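Side-chain contacts in ATP phosphoribosyltransferase (PDB 2VD3), which probably catalyses the magnesium-dependent transfer of phosphoribose from 5-phosphoribose 1-diphosphate to ATP, releasing diphosphate, the first step of histidine biosynthesis: residues A66-T71 against G198-L203; E48-R53 against P58-D63; T166-R169 against R174-D177. One frame throughout, in Å; residues are numbered along the deposited sequence.

Contact 1: residues A66-T71 against G198-L203; sequences ADLGIT and GIIEEL
Strand 68-72 and helix 197-212 come closest at Leu68 and Ile200, whose CA atoms stand 8.4 Å apart, a spacing bridged by side chains with no hydrogen bond between the two segments. Leu68 does the reaching from the strand, and its two methyl groups divide the work. CD2 meets the CG2 branch of Ile200 at 4.0 Å, the side chains running at a slant to one another, while CD1 meets Leu203 CD2 at 3.8 Å, where the two leucine side chains run antiparallel alongside each other. Ile200 and Leu203 are three residues apart on the helix and therefore lie on the same face, so that the forked end of Leu68 can touch both. With CG2 anti to its backbone N, Ile200 presents that methyl to Leu68 CD2. All three residues are buried. Ile5 on strand 5-10 and Ala188 on strand 173-188 add to the apolar surroundings of Leu68, and Val28 packs on Leu203. Next to this apolar cluster, Asp67 OD1 forms a salt bridge with Lys196 NZ, a polar tie from the residue just before the strand to the residue just ahead of the same helix. Strand 68-72 lies between strands 5-10 and 173-188, so the contact lays a helix against the beginning of an inner strand of a mixed beta-sheet, the layered alpha/beta arrangement of a lobe of the periplasmic-binding-protein type, consistent with the family to which this enzyme belongs.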
ATOM      1  N   ALA A  66     -17.029  25.458   0.250  1.00 46.16           N
ATOM      2  CA  ALA A  66     -16.244  25.690   1.467  1.00 45.65           C
ATOM      3  C   ALA A  66     -16.115  27.199   1.679  1.00 45.35           C
ATOM      4  O   ALA A  66     -15.903  27.954   0.728  1.00 45.22           O
ATOM      5  CB  ALA A  66     -14.856  25.063   1.341  1.00 45.34           C
ATOM      6  N   ASP A  67     -16.230  27.633   2.928  1.00 45.10           N
ATOM      7  CA  ASP A  67     -16.048  29.040   3.278  1.00 44.81           C
ATOM      8  C   ASP A  67     -14.597  29.458   3.186  1.00 44.40           C
ATOM      9  O   ASP A  67     -14.292  30.585   2.795  1.00 44.18           O
ATOM     10  CB  ASP A  67     -16.542  29.293   4.695  1.00 44.73           C
ATOM     11  CG  ASP A  67     -17.930  28.795   4.900  1.00 44.88           C
ATOM     12  OD1 ASP A  67     -18.870  29.492   4.475  1.00 45.61           O
ATOM     13  OD2 ASP A  67     -18.078  27.697   5.475  1.00 45.44           O
ATOM     14  N   LEU A  68     -13.717  28.539   3.568  1.00 44.34           N
ATOM     15  CA  LEU A  68     -12.283  28.775   3.618  1.00 44.55           C
ATOM     16  C   LEU A  68     -11.573  27.546   3.083  1.00 44.93           C
ATOM     17  O   LEU A  68     -12.134  26.440   3.079  1.00 45.02           O
ATOM     18  CB  LEU A  68     -11.821  29.045   5.061  1.00 44.77           C
ATOM     19  CG  LEU A  68     -12.414  30.217   5.863  1.00 44.70           C
ATOM     20  CD1 LEU A  68     -12.316  29.976   7.364  1.00 43.99           C
ATOM     21  CD2 LEU A  68     -11.719  31.498   5.515  1.00 44.65           C
ATOM     22  N   GLY A  69     -10.338  27.740   2.620  1.00 45.03           N
ATOM     23  CA  GLY A  69      -9.519  26.640   2.137  1.00 44.73           C
ATOM     24  C   GLY A  69      -8.066  26.862   2.474  1.00 44.78           C
ATOM     25  O   GLY A  69      -7.646  27.987   2.716  1.00 45.36           O
ATOM     26  N   ILE A  70      -7.306  25.780   2.524  1.00 44.95           N
ATOM     27  CA  ILE A  70      -5.868  25.856   2.702  1.00 44.82           C
ATOM     28  C   ILE A  70      -5.327  25.132   1.498  1.00 44.96           C
ATOM     29  O   ILE A  70      -5.565  23.940   1.348  1.00 45.15           O
ATOM     30  CB  ILE A  70      -5.417  25.127   3.988  1.00 45.13           C
ATOM     31  CG1 ILE A  70      -5.947  25.852   5.237  1.00 44.55           C
ATOM     32  CG2 ILE A  70      -3.874  24.961   4.020  1.00 44.88           C
ATOM     33  CD1 ILE A  70      -5.677  25.110   6.550  1.00 44.64           C
ATOM     34  N   THR A  71      -4.644  25.848   0.612  1.00 44.96           N
ATOM     35  CA  THR A  71      -4.054  25.216  -0.570  1.00 44.89           C
ATOM     36  C   THR A  71      -2.888  26.031  -1.117  1.00 44.98           C
ATOM     37  O   THR A  71      -2.561  27.092  -0.580  1.00 45.21           O
ATOM     38  CB  THR A  71      -5.119  24.869  -1.672  1.00 44.98           C
ATOM     39  OG1 THR A  71      -4.511  24.056  -2.685  1.00 45.86           O
ATOM     40  CG2 THR A  71      -5.724  26.106  -2.305  1.00 43.54           C
ATOM     41  N   GLY A 198     -16.991  37.202  11.990  1.00 45.24           N
ATOM     42  CA  GLY A 198     -16.620  36.962  13.381  1.00 45.77           C
ATOM     43  C   GLY A 198     -15.807  35.689  13.500  1.00 46.26           C
ATOM     44  O   GLY A 198     -14.596  35.724  13.732  1.00 46.29           O
ATOM     45  N   ILE A 199     -16.483  34.563  13.307  1.00 46.60           N
ATOM     46  CA  ILE A 199     -15.855  33.248  13.360  1.00 46.96           C
ATOM     47  C   ILE A 199     -14.664  33.114  12.408  1.00 47.28           C
ATOM     48  O   ILE A 199     -13.700  32.404  12.710  1.00 47.45           O
ATOM     49  CB  ILE A 199     -16.893  32.113  13.104  1.00 46.93           C
ATOM     50  CG1 ILE A 199     -16.280  30.733  13.348  1.00 46.67           C
ATOM     51  CG2 ILE A 199     -17.494  32.200  11.700  1.00 46.84           C
ATOM     52  CD1 ILE A 199     -15.796  30.519  14.756  1.00 46.80           C
ATOM     53  N   ILE A 200     -14.720  33.796  11.265  1.00 47.54           N
ATOM     54  CA  ILE A 200     -13.625  33.687  10.301  1.00 47.51           C
ATOM     55  C   ILE A 200     -12.387  34.357  10.871  1.00 48.06           C
ATOM     56  O   ILE A 200     -11.312  33.754  10.896  1.00 48.19           O
ATOM     57  CB  ILE A 200     -14.000  34.217   8.883  1.00 47.49           C
ATOM     58  CG1 ILE A 200     -14.958  33.235   8.195  1.00 46.42           C
ATOM     59  CG2 ILE A 200     -12.750  34.445   8.034  1.00 46.83           C
ATOM     60  CD1 ILE A 200     -15.308  33.578   6.768  1.00 46.81           C
ATOM     61  N   GLU A 201     -12.547  35.589  11.355  1.00 48.59           N
ATOM     62  CA  GLU A 201     -11.441  36.305  12.000  1.00 48.91           C
ATOM     63  C   GLU A 201     -10.959  35.591  13.265  1.00 48.78           C
ATOM     64  O   GLU A 201      -9.792  35.715  13.643  1.00 49.27           O
ATOM     65  CB  GLU A 201     -11.821  37.753  12.318  1.00 48.99           C
ATOM     66  CG  GLU A 201     -11.970  38.663  11.084  1.00 50.37           C
ATOM     67  CD  GLU A 201     -10.673  38.854  10.298  1.00 51.11           C
ATOM     68  OE1 GLU A 201     -10.739  38.895   9.052  1.00 50.91           O
ATOM     69  OE2 GLU A 201      -9.596  38.968  10.919  1.00 51.61           O
ATOM     70  N   GLU A 202     -11.851  34.843  13.912  1.00 48.28           N
ATOM     71  CA  GLU A 202     -11.474  34.054  15.075  1.00 48.17           C
ATOM     72  C   GLU A 202     -10.475  32.950  14.686  1.00 48.20           C
ATOM     73  O   GLU A 202      -9.425  32.802  15.317  1.00 48.21           O
ATOM     74  CB  GLU A 202     -12.708  33.474  15.771  1.00 47.93           C
ATOM     75  CG  GLU A 202     -12.376  32.706  17.043  1.00 48.01           C
ATOM     76  CD  GLU A 202     -13.590  32.107  17.717  1.00 48.49           C
ATOM     77  OE1 GLU A 202     -14.713  32.618  17.504  1.00 49.21           O
ATOM     78  OE2 GLU A 202     -13.416  31.127  18.478  1.00 48.22           O
ATOM     79  N   LEU A 203     -10.803  32.194  13.642  1.00 48.04           N
ATOM     80  CA  LEU A 203      -9.898  31.188  13.110  1.00 48.35           C
ATOM     81  C   LEU A 203      -8.627  31.838  12.548  1.00 48.37           C
ATOM     82  O   LEU A 203      -7.516  31.319  12.741  1.00 48.60           O
ATOM     83  CB  LEU A 203     -10.601  30.322  12.049  1.00 48.15           C
ATOM     84  CG  LEU A 203      -9.805  29.175  11.407  1.00 48.56           C
ATOM     85  CD1 LEU A 203      -9.244  28.185  12.444  1.00 48.70           C
ATOM     86  CD2 LEU A 203     -10.657  28.435  10.397  1.00 48.72           C
TER

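Contact 2: residues E48-R53 against P58-D63; sequences EVMFSR and PEFVAD
Phe60 of helix 57-63 turns its ring toward Met50 and Ser52 on strand 47-52, at the first half of a beta-alpha-beta crossover: the chain leaves this strand, passes through the helix and re-enters the sheet as strand 68-72, with strand 5-10 lying between the two parallel strands. The tight part lies along one border of the ring. Ser52 comes at the edge, its CB in the ring plane and 3.6 Å from Phe60 CE2, its OG near that plane and 3.3 Å from Phe60 CD2. Met50 approaches differently, its chain crossing the phenylalanine side chain at about a right angle. It runs out extended as far as the sulfur and then bends (chi3 62°), which carries the methyl CE back toward the ring. The sulfur makes an oblique Met-aromatic contact, SD lying 5.5 Å from the centroid of the Phe60 ring and 35° off its normal. Another copy of the protein, the third subunit, closes over this region, its Ile152 packing on Met50 and its Val154 on Phe60. A leucine in place of Phe60 would probably lose the flat edge against Ser52 and leave the Met50 sulfur without its aromatic partner. The outer side is looser: Arg53 is exposed, and its side chain leads away from the helix, coming no nearer than 6.6 Å to the 58-63 segment. At the tight end, by contrast, the Met50 methyl CE sits 3.6 Å from Phe60 CD2 and 4.2 Å from Phe60 CG.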
ATOM      1  N   GLU A  48     -16.068  23.094  10.901  1.00 48.14           N
ATOM      2  CA  GLU A  48     -15.873  21.754  10.366  1.00 48.11           C
ATOM      3  C   GLU A  48     -14.825  21.739   9.241  1.00 47.66           C
ATOM      4  O   GLU A  48     -14.494  22.778   8.648  1.00 47.47           O
ATOM      5  CB  GLU A  48     -17.197  21.128   9.920  1.00 48.25           C
ATOM      6  CG  GLU A  48     -17.512  21.335   8.459  1.00 49.58           C
ATOM      7  CD  GLU A  48     -18.966  21.091   8.111  1.00 51.04           C
ATOM      8  OE1 GLU A  48     -19.384  21.578   7.037  1.00 50.94           O
ATOM      9  OE2 GLU A  48     -19.683  20.425   8.899  1.00 51.79           O
ATOM     10  N   VAL A  49     -14.301  20.550   8.971  1.00 47.01           N
ATOM     11  CA  VAL A  49     -13.273  20.374   7.963  1.00 46.51           C
ATOM     12  C   VAL A  49     -13.810  19.484   6.862  1.00 46.79           C
ATOM     13  O   VAL A  49     -14.395  18.427   7.138  1.00 46.66           O
ATOM     14  CB  VAL A  49     -11.969  19.795   8.573  1.00 46.20           C
ATOM     15  CG1 VAL A  49     -11.030  19.263   7.492  1.00 45.10           C
ATOM     16  CG2 VAL A  49     -11.275  20.859   9.419  1.00 45.97           C
ATOM     17  N   MET A  50     -13.655  19.946   5.622  1.00 46.90           N
ATOM     18  CA  MET A  50     -13.901  19.114   4.457  1.00 47.57           C
ATOM     19  C   MET A  50     -12.587  18.691   3.809  1.00 47.24           C
ATOM     20  O   MET A  50     -11.800  19.535   3.372  1.00 47.74           O
ATOM     21  CB  MET A  50     -14.781  19.827   3.425  1.00 47.47           C
ATOM     22  CG  MET A  50     -15.101  18.925   2.232  1.00 47.91           C
ATOM     23  SD  MET A  50     -16.197  19.609   0.980  1.00 49.07           S
ATOM     24  CE  MET A  50     -15.224  21.004   0.414  1.00 45.35           C
ATOM     25  N   PHE A  51     -12.365  17.385   3.739  1.00 46.79           N
ATOM     26  CA  PHE A  51     -11.210  16.845   3.044  1.00 46.38           C
ATOM     27  C   PHE A  51     -11.403  16.859   1.529  1.00 46.18           C
ATOM     28  O   PHE A  51     -12.245  16.156   0.980  1.00 46.14           O
ATOM     29  CB  PHE A  51     -10.875  15.447   3.555  1.00 46.35           C
ATOM     30  CG  PHE A  51     -10.400  15.431   4.972  1.00 46.41           C
ATOM     31  CD1 PHE A  51     -11.085  14.711   5.937  1.00 46.89           C
ATOM     32  CD2 PHE A  51      -9.267  16.163   5.348  1.00 47.00           C
ATOM     33  CE1 PHE A  51     -10.644  14.698   7.260  1.00 48.05           C
ATOM     34  CE2 PHE A  51      -8.825  16.175   6.657  1.00 46.62           C
ATOM     35  CZ  PHE A  51      -9.510  15.439   7.619  1.00 47.93           C
ATOM     36  N   SER A  52     -10.594  17.673   0.870  1.00 45.97           N
ATOM     37  CA  SER A  52     -10.689  17.892  -0.548  1.00 45.85           C
ATOM     38  C   SER A  52      -9.309  17.741  -1.139  1.00 45.69           C
ATOM     39  O   SER A  52      -8.328  18.018  -0.459  1.00 46.42           O
ATOM     40  CB  SER A  52     -11.184  19.317  -0.793  1.00 46.20           C
ATOM     41  OG  SER A  52     -12.464  19.521  -0.222  1.00 46.29           O
ATOM     42  N   ARG A  53      -9.220  17.299  -2.391  1.00 45.18           N
ATOM     43  CA  ARG A  53      -7.952  17.331  -3.115  1.00 44.50           C
ATOM     44  C   ARG A  53      -7.507  18.768  -3.371  1.00 44.01           C
ATOM     45  O   ARG A  53      -8.326  19.648  -3.670  1.00 43.76           O
ATOM     46  CB  ARG A  53      -8.036  16.531  -4.416  1.00 44.99           C
ATOM     47  CG  ARG A  53      -7.720  15.042  -4.210  1.00 46.02           C
ATOM     48  CD  ARG A  53      -7.856  14.250  -5.485  1.00 49.17           C
ATOM     49  NE  ARG A  53      -7.707  12.812  -5.249  1.00 52.31           N
ATOM     50  CZ  ARG A  53      -7.904  11.870  -6.172  1.00 53.45           C
ATOM     51  NH1 ARG A  53      -7.745  10.590  -5.856  1.00 53.84           N
ATOM     52  NH2 ARG A  53      -8.263  12.199  -7.410  1.00 53.84           N
ATOM     53  N   PRO A  58      -9.285  25.644  -4.631  1.00 43.11           N
ATOM     54  CA  PRO A  58      -9.635  26.976  -5.128  1.00 43.21           C
ATOM     55  C   PRO A  58     -11.107  27.096  -5.582  1.00 43.63           C
ATOM     56  O   PRO A  58     -11.807  28.004  -5.139  1.00 43.42           O
ATOM     57  CB  PRO A  58      -8.666  27.167  -6.296  1.00 42.84           C
ATOM     58  CG  PRO A  58      -7.492  26.382  -5.905  1.00 43.16           C
ATOM     59  CD  PRO A  58      -8.048  25.144  -5.258  1.00 43.02           C
ATOM     60  N   GLU A  59     -11.570  26.166  -6.419  1.00 44.27           N
ATOM     61  CA  GLU A  59     -12.959  26.154  -6.888  1.00 44.95           C
ATOM     62  C   GLU A  59     -14.016  25.943  -5.790  1.00 44.67           C
ATOM     63  O   GLU A  59     -15.017  26.660  -5.769  1.00 44.52           O
ATOM     64  CB  GLU A  59     -13.148  25.138  -8.023  1.00 45.23           C
ATOM     65  CG  GLU A  59     -12.525  25.594  -9.350  1.00 47.75           C
ATOM     66  CD  GLU A  59     -13.113  26.896  -9.871  1.00 49.69           C
ATOM     67  OE1 GLU A  59     -14.108  26.842 -10.617  1.00 52.83           O
ATOM     68  OE2 GLU A  59     -12.577  27.977  -9.552  1.00 50.58           O
ATOM     69  N   PHE A  60     -13.794  24.979  -4.890  1.00 44.15           N
ATOM     70  CA  PHE A  60     -14.720  24.757  -3.779  1.00 43.96           C
ATOM     71  C   PHE A  60     -14.922  26.030  -2.966  1.00 43.95           C
ATOM     72  O   PHE A  60     -16.044  26.326  -2.508  1.00 44.04           O
ATOM     73  CB  PHE A  60     -14.252  23.630  -2.843  1.00 43.94           C
ATOM     74  CG  PHE A  60     -14.282  22.251  -3.459  1.00 44.11           C
ATOM     75  CD1 PHE A  60     -15.004  21.992  -4.626  1.00 43.67           C
ATOM     76  CD2 PHE A  60     -13.595  21.192  -2.846  1.00 42.79           C
ATOM     77  CE1 PHE A  60     -15.026  20.699  -5.177  1.00 43.82           C
ATOM     78  CE2 PHE A  60     -13.622  19.909  -3.385  1.00 42.25           C
ATOM     79  CZ  PHE A  60     -14.334  19.660  -4.550  1.00 42.65           C
ATOM     80  N   VAL A  61     -13.837  26.777  -2.786  1.00 43.63           N
ATOM     81  CA  VAL A  61     -13.882  28.028  -2.048  1.00 43.94           C
ATOM     82  C   VAL A  61     -14.487  29.148  -2.889  1.00 44.34           C
ATOM     83  O   VAL A  61     -15.253  29.961  -2.377  1.00 44.59           O
ATOM     84  CB  VAL A  61     -12.480  28.413  -1.492  1.00 44.45           C
ATOM     85  CG1 VAL A  61     -12.504  29.782  -0.806  1.00 43.61           C
ATOM     86  CG2 VAL A  61     -11.972  27.331  -0.520  1.00 43.14           C
ATOM     87  N   ALA A  62     -14.171  29.183  -4.180  1.00 44.84           N
ATOM     88  CA  ALA A  62     -14.723  30.217  -5.069  1.00 45.24           C
ATOM     89  C   ALA A  62     -16.245  30.109  -5.152  1.00 45.56           C
ATOM     90  O   ALA A  62     -16.945  31.119  -5.179  1.00 45.02           O
ATOM     91  CB  ALA A  62     -14.100  30.130  -6.462  1.00 44.94           C
ATOM     92  N   ASP A  63     -16.736  28.871  -5.160  1.00 46.25           N
ATOM     93  CA  ASP A  63     -18.148  28.584  -5.373  1.00 47.17           C
ATOM     94  C   ASP A  63     -18.974  28.617  -4.100  1.00 47.05           C
ATOM     95  O   ASP A  63     -20.173  28.849  -4.144  1.00 47.33           O
ATOM     96  CB  ASP A  63     -18.316  27.244  -6.089  1.00 47.50           C
ATOM     97  CG  ASP A  63     -17.933  27.321  -7.561  1.00 50.28           C
ATOM     98  OD1 ASP A  63     -18.227  28.366  -8.217  1.00 53.08           O
ATOM     99  OD2 ASP A  63     -17.337  26.337  -8.066  1.00 52.75           O
TER

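Contact 3: residues T166-R169 against R174-D177. With MG (magnesium ion), chain M.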
ATOM      1  N   THR A 166      17.945  20.150  -7.150  1.00 69.08           N
ATOM      2  CA  THR A 166      18.532  18.803  -7.161  1.00 69.47           C
ATOM      3  C   THR A 166      17.869  17.793  -8.121  1.00 69.62           C
ATOM      4  O   THR A 166      18.555  17.152  -8.917  1.00 69.84           O
ATOM      5  CB  THR A 166      18.648  18.226  -5.728  1.00 69.61           C
ATOM      6  OG1 THR A 166      17.366  18.263  -5.076  1.00 69.56           O
ATOM      7  CG2 THR A 166      19.673  19.029  -4.912  1.00 69.26           C
ATOM      8  N   THR A 167      16.549  17.660  -8.054  1.00 69.81           N
ATOM      9  CA  THR A 167      15.802  16.831  -9.015  1.00 70.03           C
ATOM     10  C   THR A 167      15.978  17.319 -10.470  1.00 70.15           C
ATOM     11  O   THR A 167      15.769  16.563 -11.432  1.00 70.35           O
ATOM     12  CB  THR A 167      14.306  16.730  -8.614  1.00 69.99           C
ATOM     13  OG1 THR A 167      14.177  15.789  -7.542  1.00 70.47           O
ATOM     14  CG2 THR A 167      13.418  16.280  -9.779  1.00 70.02           C
ATOM     15  N   LEU A 168      16.373  18.580 -10.626  1.00 69.80           N
ATOM     16  CA  LEU A 168      16.640  19.120 -11.948  1.00 69.41           C
ATOM     17  C   LEU A 168      18.048  18.762 -12.422  1.00 69.13           C
ATOM     18  O   LEU A 168      18.217  18.335 -13.568  1.00 69.27           O
ATOM     19  CB  LEU A 168      16.399  20.631 -11.985  1.00 69.44           C
ATOM     20  CG  LEU A 168      14.941  21.075 -12.114  1.00 69.39           C
ATOM     21  CD1 LEU A 168      14.145  20.842 -10.829  1.00 69.62           C
ATOM     22  CD2 LEU A 168      14.901  22.531 -12.509  1.00 69.45           C
ATOM     23  N   ARG A 169      19.044  18.916 -11.545  1.00 68.56           N
ATOM     24  CA  ARG A 169      20.430  18.568 -11.885  1.00 68.34           C
ATOM     25  C   ARG A 169      20.565  17.066 -12.157  1.00 67.84           C
ATOM     26  O   ARG A 169      21.364  16.651 -12.990  1.00 67.69           O
ATOM     27  CB  ARG A 169      21.433  18.990 -10.793  1.00 68.53           C
ATOM     28  CG  ARG A 169      21.189  20.335 -10.093  1.00 69.12           C
ATOM     29  CD  ARG A 169      21.275  21.559 -11.003  1.00 70.50           C
ATOM     30  NE  ARG A 169      20.600  22.705 -10.383  1.00 72.18           N
ATOM     31  CZ  ARG A 169      20.172  23.798 -11.023  1.00 73.00           C
ATOM     32  NH1 ARG A 169      20.338  23.937 -12.337  1.00 72.67           N
ATOM     33  NH2 ARG A 169      19.568  24.766 -10.341  1.00 73.06           N
ATOM     34  N   ARG A 174      18.912  22.562 -16.420  1.00 57.05           N
ATOM     35  CA  ARG A 174      19.289  23.847 -15.844  1.00 56.43           C
ATOM     36  C   ARG A 174      18.104  24.821 -15.831  1.00 55.40           C
ATOM     37  O   ARG A 174      17.397  24.960 -16.836  1.00 55.29           O
ATOM     38  CB  ARG A 174      20.462  24.426 -16.632  1.00 56.48           C
ATOM     39  CG  ARG A 174      20.884  25.829 -16.233  1.00 57.32           C
ATOM     40  CD  ARG A 174      21.937  26.392 -17.188  1.00 57.42           C
ATOM     41  NE  ARG A 174      21.420  26.614 -18.540  1.00 59.87           N
ATOM     42  CZ  ARG A 174      21.753  25.892 -19.610  1.00 61.17           C
ATOM     43  NH1 ARG A 174      22.613  24.884 -19.503  1.00 61.70           N
ATOM     44  NH2 ARG A 174      21.230  26.184 -20.798  1.00 61.31           N
ATOM     45  N   VAL A 175      17.894  25.485 -14.692  1.00 54.36           N
ATOM     46  CA  VAL A 175      16.845  26.506 -14.544  1.00 53.43           C
ATOM     47  C   VAL A 175      17.199  27.704 -15.412  1.00 52.88           C
ATOM     48  O   VAL A 175      18.257  28.306 -15.231  1.00 53.12           O
ATOM     49  CB  VAL A 175      16.695  26.986 -13.073  1.00 53.21           C
ATOM     50  CG1 VAL A 175      15.678  28.112 -12.964  1.00 53.08           C
ATOM     51  CG2 VAL A 175      16.302  25.839 -12.162  1.00 53.69           C
ATOM     52  N   ILE A 176      16.334  28.040 -16.364  1.00 52.01           N
ATOM     53  CA  ILE A 176      16.585  29.216 -17.209  1.00 51.37           C
ATOM     54  C   ILE A 176      15.658  30.395 -16.884  1.00 50.86           C
ATOM     55  O   ILE A 176      15.829  31.492 -17.411  1.00 50.46           O
ATOM     56  CB  ILE A 176      16.666  28.877 -18.743  1.00 51.35           C
ATOM     57  CG1 ILE A 176      15.372  28.254 -19.269  1.00 51.16           C
ATOM     58  CG2 ILE A 176      17.849  27.962 -19.023  1.00 50.85           C
ATOM     59  CD1 ILE A 176      14.548  29.190 -20.100  1.00 51.44           C
ATOM     60  N   ASP A 177      14.693  30.153 -15.993  1.00 50.49           N
ATOM     61  CA  ASP A 177      13.861  31.211 -15.407  1.00 49.81           C
ATOM     62  C   ASP A 177      12.959  30.681 -14.295  1.00 49.37           C
ATOM     63  O   ASP A 177      12.682  29.479 -14.221  1.00 49.17           O
ATOM     64  CB  ASP A 177      13.011  31.913 -16.464  1.00 49.80           C
ATOM     65  CG  ASP A 177      12.671  33.343 -16.083  1.00 49.98           C
ATOM     66  OD1 ASP A 177      12.943  33.750 -14.929  1.00 49.26           O
ATOM     67  OD2 ASP A 177      12.129  34.067 -16.943  1.00 50.27           O
TER
HETATM   68 MG    MG M1297      12.058  36.003 -14.752  1.00 71.07          MG
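The guanidinium of Arg169 is tilted against the start of the neighbouring strand, Arg174 CA and Val175 N meeting it obliquely. NH1 does this touching, at 3.7 Å from Arg174 CA, and NH2 rests 3.9 Å from Val175 CG2, so the charged end lies against backbone and methyl and forms no hydrogen bond across the contact. The setting is a tight helix-to-strand connection: helix 166-170 ends and, after a short link, the chain enters strand 173-188, which soon carries a classic beta bulge where Ile176 and Asp177 both face Leu98. Arg169 folds over to the strand through a bend at its second torsion (chi2 -64°). Beside it the apolar half of the contact is made by Leu168, whose CD2 meets Val175 CG2 at 3.6 Å with the side chains crossing at a slant. The same valine methyl thus serves both the leucine and the arginine. Leu168 also packs on Val97 and Ala99 of strand 94-101, which seats the helix on the sheet, whereas Arg169 is exposed and is met by Phe151 of the fourth subunit, another copy of the protein. The CB of Arg174 points away from the helix, and its NH1 hydrogen-bonds to the carbonyl oxygen of Glu102; Arg174 NE stays 6.8 Å from Arg169 NH1, so that any repulsion between the like charges is probably modest. At the bulge itself, the Asp177 carboxylate holds a magnesium ion: OD2 takes a hydrogen bond with Tyr129 OH, and OD1 binds the metal at 2.4 Å.

From the N terminus, contact 2 is the first to close, joining strand 47-52 to the helix directly after it across only four intervening residues. Contact 1 opens immediately downstream, and the two touch: Ala66 N probably bonds to Phe60 O at 3.1 Å, and Val61 packs against the strand that follows. Contact 1 then stays open for 126 residues until helix 197-212 returns. Within that long excursion the chain builds the far end of the sheet and closes contact 3, another short loop, about 20 Å from contact 1 at the nearest atoms. No contacts cross. Strand 173-188, neighbour of strand 68-72, links contacts 1 and 3, which lie on opposite sides of the chain's centre.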